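PDB 4XDN: MAU2 chromatid cohesion factor homolog from Saccharomyces cerevisiae, which forms a complex with SCC2 that is required for cohesin to associate with chromosomes, and so takes part in sister chromatid cohesion. Local coordinates for residues Leu320-Leu325 with Tyr352-Lys357; Thr291-Gly296 with Ile314-Glu319. All coordinates share one frame; numbering follows the deposited sequence.

Interaction 1 of 2, residues Leu320-Leu325 with Tyr352-Lys357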
loop_
_atom_site.group_PDB
_atom_site.type_symbol
_atom_site.label_atom_id
_atom_site.label_comp_id
_atom_site.label_asym_id
_atom_site.label_seq_id
_atom_site.Cartn_x
_atom_site.Cartn_y
_atom_site.Cartn_z
ATOM N N LEU A 320 11.277 -9.524 5.051
ATOM C CA LEU A 320 9.981 -10.177 4.937
ATOM C C LEU A 320 9.336 -10.388 6.305
ATOM O O LEU A 320 8.158 -10.086 6.492
ATOM C CB LEU A 320 10.124 -11.516 4.210
ATOM C CG LEU A 320 8.843 -12.338 4.052
ATOM C CD1 LEU A 320 7.750 -11.537 3.364
ATOM C CD2 LEU A 320 9.135 -13.605 3.277
ATOM N N LYS A 321 10.107 -10.910 7.254
ATOM C CA LYS A 321 9.600 -11.123 8.603
ATOM C C LYS A 321 9.183 -9.799 9.227
ATOM O O LYS A 321 8.180 -9.726 9.935
ATOM C CB LYS A 321 10.649 -11.809 9.480
ATOM C CG LYS A 321 10.783 -13.302 9.223
ATOM C CD LYS A 321 11.420 -14.036 10.398
ATOM C CE LYS A 321 10.502 -14.101 11.616
ATOM N NZ LYS A 321 9.187 -14.740 11.311
ATOM N N ASN A 322 9.958 -8.754 8.951
ATOM C CA ASN A 322 9.648 -7.415 9.439
ATOM C C ASN A 322 8.277 -6.953 8.943
ATOM O O ASN A 322 7.488 -6.401 9.710
ATOM C CB ASN A 322 10.732 -6.428 8.999
ATOM C CG ASN A 322 10.651 -5.099 9.729
ATOM O OD1 ASN A 322 10.505 -5.052 10.953
ATOM N ND2 ASN A 322 10.743 -4.007 8.976
ATOM N N ILE A 323 8.001 -7.191 7.661
ATOM C CA ILE A 323 6.707 -6.857 7.070
ATOM C C ILE A 323 5.600 -7.692 7.708
ATOM O O ILE A 323 4.544 -7.170 8.060
ATOM C CB ILE A 323 6.697 -7.093 5.536
ATOM C CG1 ILE A 323 7.669 -6.142 4.824
ATOM C CG2 ILE A 323 5.285 -6.927 4.960
ATOM C CD1 ILE A 323 7.269 -4.672 4.854
ATOM N N LEU A 324 5.846 -8.991 7.848
ATOM C CA LEU A 324 4.851 -9.901 8.406
ATOM C C LEU A 324 4.503 -9.522 9.837
ATOM O O LEU A 324 3.349 -9.626 10.256
ATOM C CB LEU A 324 5.357 -11.344 8.357
ATOM C CG LEU A 324 4.472 -12.386 9.046
ATOM C CD1 LEU A 324 3.053 -12.371 8.482
ATOM C CD2 LEU A 324 5.086 -13.770 8.918
ATOM N N LEU A 325 5.505 -9.082 10.589
ATOM C CA LEU A 325 5.286 -8.697 11.972
ATOM C C LEU A 325 4.444 -7.426 12.028
ATOM O O LEU A 325 3.623 -7.257 12.930
ATOM C CB LEU A 325 6.618 -8.500 12.695
ATOM C CG LEU A 325 6.530 -8.184 14.189
ATOM C CD1 LEU A 325 5.737 -9.252 14.936
ATOM C CD2 LEU A 325 7.926 -8.052 14.782
ATOM N N TYR A 352 9.712 -1.196 14.510
ATOM C CA TYR A 352 10.354 0.108 14.428
ATOM C C TYR A 352 11.872 -0.027 14.537
ATOM O O TYR A 352 12.604 0.433 13.660
ATOM C CB TYR A 352 9.820 1.028 15.525
ATOM C CG TYR A 352 10.272 2.464 15.404
ATOM C CD1 TYR A 352 11.450 2.893 16.001
ATOM C CD2 TYR A 352 9.519 3.395 14.700
ATOM C CE1 TYR A 352 11.868 4.206 15.898
ATOM C CE2 TYR A 352 9.929 4.713 14.592
ATOM C CZ TYR A 352 11.105 5.111 15.193
ATOM O OH TYR A 352 11.527 6.418 15.094
ATOM N N SER A 353 12.339 -0.671 15.604
ATOM C CA SER A 353 13.775 -0.824 15.838
ATOM C C SER A 353 14.450 -1.673 14.761
ATOM O O SER A 353 15.571 -1.375 14.347
ATOM C CB SER A 353 14.031 -1.443 17.214
ATOM O OG SER A 353 13.533 -2.766 17.283
ATOM N N THR A 354 13.780 -2.734 14.317
ATOM C CA THR A 354 14.314 -3.575 13.248
ATOM C C THR A 354 14.513 -2.741 11.992
ATOM O O THR A 354 15.554 -2.817 11.338
ATOM C CB THR A 354 13.381 -4.764 12.927
ATOM O OG1 THR A 354 13.324 -5.648 14.050
ATOM C CG2 THR A 354 13.880 -5.543 11.706
ATOM N N THR A 355 13.501 -1.945 11.669
ATOM C CA THR A 355 13.521 -1.095 10.488
ATOM C C THR A 355 14.659 -0.081 10.566
ATOM O O THR A 355 15.330 0.182 9.569
ATOM C CB THR A 355 12.176 -0.362 10.318
ATOM O OG1 THR A 355 11.132 -1.327 10.137
ATOM C CG2 THR A 355 12.198 0.575 9.121
ATOM N N GLN A 356 14.875 0.481 11.752
ATOM C CA GLN A 356 15.975 1.420 11.956
ATOM C C GLN A 356 17.314 0.775 11.614
ATOM O O GLN A 356 18.179 1.408 11.010
ATOM C CB GLN A 356 15.997 1.926 13.397
ATOM C CG GLN A 356 14.931 2.957 13.713
ATOM C CD GLN A 356 15.026 3.468 15.137
ATOM O OE1 GLN A 356 15.212 2.695 16.079
ATOM N NE2 GLN A 356 14.912 4.781 15.301
ATOM N N LYS A 357 17.477 -0.486 12.005
ATOM C CA LYS A 357 18.708 -1.221 11.735
ATOM C C LYS A 357 18.848 -1.558 10.249
ATOM O O LYS A 357 19.956 -1.558 9.712
ATOM C CB LYS A 357 18.761 -2.502 12.573
ATOM C CG LYS A 357 19.158 -2.272 14.023
ATOM C CD LYS A 357 19.228 -3.579 14.801
ATOM C CE LYS A 357 20.575 -3.754 15.495
ATOM N NZ LYS A 357 21.690 -4.001 14.532
HETATM O O HOH W 1 10.690 -6.871 13.128
#

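Interaction 2 of 2, residues Thr291-Gly296 with Ile314-Glu319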
loop_
_atom_site.group_PDB
_atom_site.type_symbol
_atom_site.label_atom_id
_atom_site.label_comp_id
_atom_site.label_asym_id
_atom_site.label_seq_id
_atom_site.Cartn_x
_atom_site.Cartn_y
_atom_site.Cartn_z
ATOM N N THR A 291 20.415 -17.271 0.729
ATOM C CA THR A 291 21.467 -17.546 -0.248
ATOM C C THR A 291 21.186 -16.852 -1.580
ATOM O O THR A 291 22.108 -16.544 -2.336
ATOM C CB THR A 291 21.631 -19.060 -0.500
ATOM O OG1 THR A 291 20.386 -19.616 -0.942
ATOM C CG2 THR A 291 22.086 -19.776 0.764
ATOM N N ASN A 292 19.908 -16.610 -1.857
ATOM C CA ASN A 292 19.490 -15.975 -3.103
ATOM C C ASN A 292 19.374 -14.457 -2.964
ATOM O O ASN A 292 19.070 -13.757 -3.930
ATOM C CB ASN A 292 18.153 -16.566 -3.563
ATOM C CG ASN A 292 17.712 -16.040 -4.915
ATOM O OD1 ASN A 292 16.818 -15.197 -5.002
ATOM N ND2 ASN A 292 18.342 -16.530 -5.977
ATOM N N GLU A 293 19.631 -13.950 -1.762
ATOM C CA GLU A 293 19.474 -12.527 -1.484
ATOM C C GLU A 293 20.332 -11.664 -2.408
ATOM O O GLU A 293 21.548 -11.844 -2.496
ATOM C CB GLU A 293 19.819 -12.231 -0.024
ATOM C CG GLU A 293 19.703 -10.757 0.343
ATOM C CD GLU A 293 19.454 -10.524 1.825
ATOM O OE1 GLU A 293 19.332 -9.347 2.222
ATOM O OE2 GLU A 293 19.375 -11.509 2.590
ATOM N N GLY A 294 19.678 -10.733 -3.100
ATOM C CA GLY A 294 20.354 -9.806 -3.990
ATOM C C GLY A 294 20.176 -10.158 -5.455
ATOM O O GLY A 294 20.022 -9.275 -6.299
ATOM N N LYS A 295 20.191 -11.452 -5.757
ATOM C CA LYS A 295 20.128 -11.914 -7.140
ATOM C C LYS A 295 18.714 -11.842 -7.718
ATOM O O LYS A 295 18.510 -12.101 -8.906
ATOM C CB LYS A 295 20.662 -13.347 -7.239
ATOM C CG LYS A 295 22.109 -13.451 -7.697
ATOM C CD LYS A 295 22.262 -12.969 -9.136
ATOM C CE LYS A 295 23.517 -13.519 -9.794
ATOM N NZ LYS A 295 24.753 -12.825 -9.341
ATOM N N GLY A 296 17.740 -11.491 -6.883
ATOM C CA GLY A 296 16.372 -11.316 -7.342
ATOM C C GLY A 296 15.724 -12.603 -7.816
ATOM O O GLY A 296 16.213 -13.696 -7.538
ATOM N N ILE A 314 10.154 -8.285 0.231
ATOM C CA ILE A 314 9.478 -9.576 0.258
ATOM C C ILE A 314 10.446 -10.722 -0.038
ATOM O O ILE A 314 10.275 -11.831 0.468
ATOM C CB ILE A 314 8.314 -9.605 -0.767
ATOM C CG1 ILE A 314 7.345 -8.442 -0.514
ATOM C CG2 ILE A 314 7.571 -10.936 -0.726
ATOM C CD1 ILE A 314 6.688 -8.446 0.869
ATOM N N PHE A 315 11.463 -10.445 -0.848
ATOM C CA PHE A 315 12.396 -11.477 -1.295
ATOM C C PHE A 315 13.547 -11.695 -0.313
ATOM O O PHE A 315 14.189 -12.744 -0.332
ATOM C CB PHE A 315 12.957 -11.123 -2.676
ATOM C CG PHE A 315 11.944 -11.212 -3.794
ATOM C CD1 PHE A 315 10.611 -11.502 -3.537
ATOM C CD2 PHE A 315 12.336 -11.013 -5.108
ATOM C CE1 PHE A 315 9.691 -11.584 -4.567
ATOM C CE2 PHE A 315 11.422 -11.095 -6.141
ATOM C CZ PHE A 315 10.097 -11.381 -5.870
ATOM N N HIS A 316 13.809 -10.705 0.536
ATOM C CA HIS A 316 14.838 -10.832 1.566
ATOM C C HIS A 316 14.215 -11.300 2.882
ATOM O O HIS A 316 13.195 -10.766 3.319
ATOM C CB HIS A 316 15.572 -9.505 1.764
ATOM C CG HIS A 316 16.279 -9.016 0.538
ATOM N ND1 HIS A 316 16.149 -9.625 -0.692
ATOM C CD2 HIS A 316 17.127 -7.976 0.353
ATOM C CE1 HIS A 316 16.882 -8.982 -1.581
ATOM N NE2 HIS A 316 17.487 -7.975 -0.973
ATOM N N TYR A 317 14.840 -12.292 3.509
ATOM C CA TYR A 317 14.269 -12.948 4.684
ATOM C C TYR A 317 14.013 -11.999 5.857
ATOM O O TYR A 317 12.927 -12.009 6.434
ATOM C CB TYR A 317 15.185 -14.087 5.143
ATOM C CG TYR A 317 14.702 -14.775 6.400
ATOM C CD1 TYR A 317 13.491 -15.456 6.419
ATOM C CD2 TYR A 317 15.458 -14.750 7.564
ATOM C CE1 TYR A 317 13.046 -16.087 7.564
ATOM C CE2 TYR A 317 15.020 -15.380 8.715
ATOM C CZ TYR A 317 13.813 -16.045 8.709
ATOM O OH TYR A 317 13.372 -16.676 9.851
ATOM N N LYS A 318 15.006 -11.190 6.214
ATOM C CA LYS A 318 14.855 -10.256 7.327
ATOM C C LYS A 318 13.767 -9.227 7.043
ATOM O O LYS A 318 12.938 -8.936 7.906
ATOM C CB LYS A 318 16.174 -9.541 7.621
ATOM C CG LYS A 318 17.178 -10.370 8.405
ATOM C CD LYS A 318 18.042 -9.484 9.292
ATOM C CE LYS A 318 19.111 -10.283 10.026
ATOM N NZ LYS A 318 20.162 -10.791 9.100
ATOM N N GLU A 319 13.776 -8.676 5.834
ATOM C CA GLU A 319 12.792 -7.675 5.447
ATOM C C GLU A 319 11.389 -8.266 5.463
ATOM O O GLU A 319 10.429 -7.600 5.845
ATOM C CB GLU A 319 13.098 -7.114 4.055
ATOM C CG GLU A 319 14.266 -6.133 3.998
ATOM C CD GLU A 319 15.617 -6.819 4.008
ATOM O OE1 GLU A 319 15.692 -7.996 4.414
ATOM O OE2 GLU A 319 16.609 -6.175 3.605
HETATM O O HOH W 2 17.786 -11.190 4.972
#

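Interaction 1 of 2, residues Leu320-Leu325 with Tyr352-Lys357
N322 meets T354 and T355 where helix 317-331 packs against the next helix, 339-360, in an antiparallel helical hairpin, the building block of an alpha-alpha solenoid. The hairpin illustrates how one buried amide can join two helices. With CG anti to the backbone N (chi1 -167°), the amide extends straight toward the partner helix, whose nearest backbone point is T354, the two CA atoms lying 7.1 Å apart.

Direct hydrogen bonding falls to the nitrogen: N322 ND2 donates to T355 OG1 over 2.9 Å, nearly straight at 164° and close to the amide plane. T355 OG1 is thus gripped twice, since it also donates to the carbonyl O of V351 one turn earlier in its own helix, and the two bonds together limit rotation of the hydroxyl.

Van der Waals contact belongs to the oxygen side of the amide. T354 CG2 comes from the opposite direction and rests 3.5 Å from N322 OD1, while helix 369-398 covers T355 there, through I382 and L383.

A water completes the bridge. It donates both its protons, one to N322 OD1 at 2.8 Å and the other to T354 OG1 at 3.0 Å; T354 OG1 in turn donates a hydrogen bond to the carbonyl O of K350.

Interaction 2 of 2, residues Thr291-Gly296 with Ile314-Glu319
E293 lies across the imidazole of H316, the two side chains crossing at about a right angle. Fully stretched, its CG trans to the main-chain nitrogen (chi1 179°), the glutamate sets E293 CG over the middle of the ring at 3.6 Å from the centroid, only 2° off the normal, a textbook CH-pi contact. The carboxylate continues over the same face, tilted 40° from the ring plane, and E293 OE1 comes 3.2 Å from H316 CD2. G294 N approaches H316 CE1 obliquely, at 3.6 Å. The contact buries H316 ND1 without a partner in the model.

The other carboxylate oxygen faces the start of helix 317-331. A water donates to E293 OE2 at 2.9 Å and accepts from K318 N, so the acid reaches the helix's N-terminal turn indirectly, where its negative charge is probably welcome. E293 OE1 and E319 OE2, 4.4 Å apart, are like charges, perhaps eased by R375, which touches H316 and forms a long, weak ion pair with E319.

Two standard motifs are thereby joined: a type II beta turn from N292 to K295, with G294 taking the positive phi its third position calls for, and a helix N-terminus with H316 as N-cap residue.

Helix 317-331 serves both contacts, its N-terminal end in interaction 2 and the following turns in interaction 1, and the two centres lie about 14 Å apart. They abut where L320 CD2 packs 3.5 Å from I314 O. Interaction 1 is the buried member, helix against helix, with neutral polar groups satisfied by one another, by a water and by backbone carbonyls. Interaction 2 is partly buried and lies farther from the chain's centre; it sets an irregular connection against a helix start, and uses a charged side chain over a ring, with no direct hydrogen bond between its segments. Together they illustrate discrete bonding inside the helical array and side-chain-over-ring packing with a water-bridged link at a helix start.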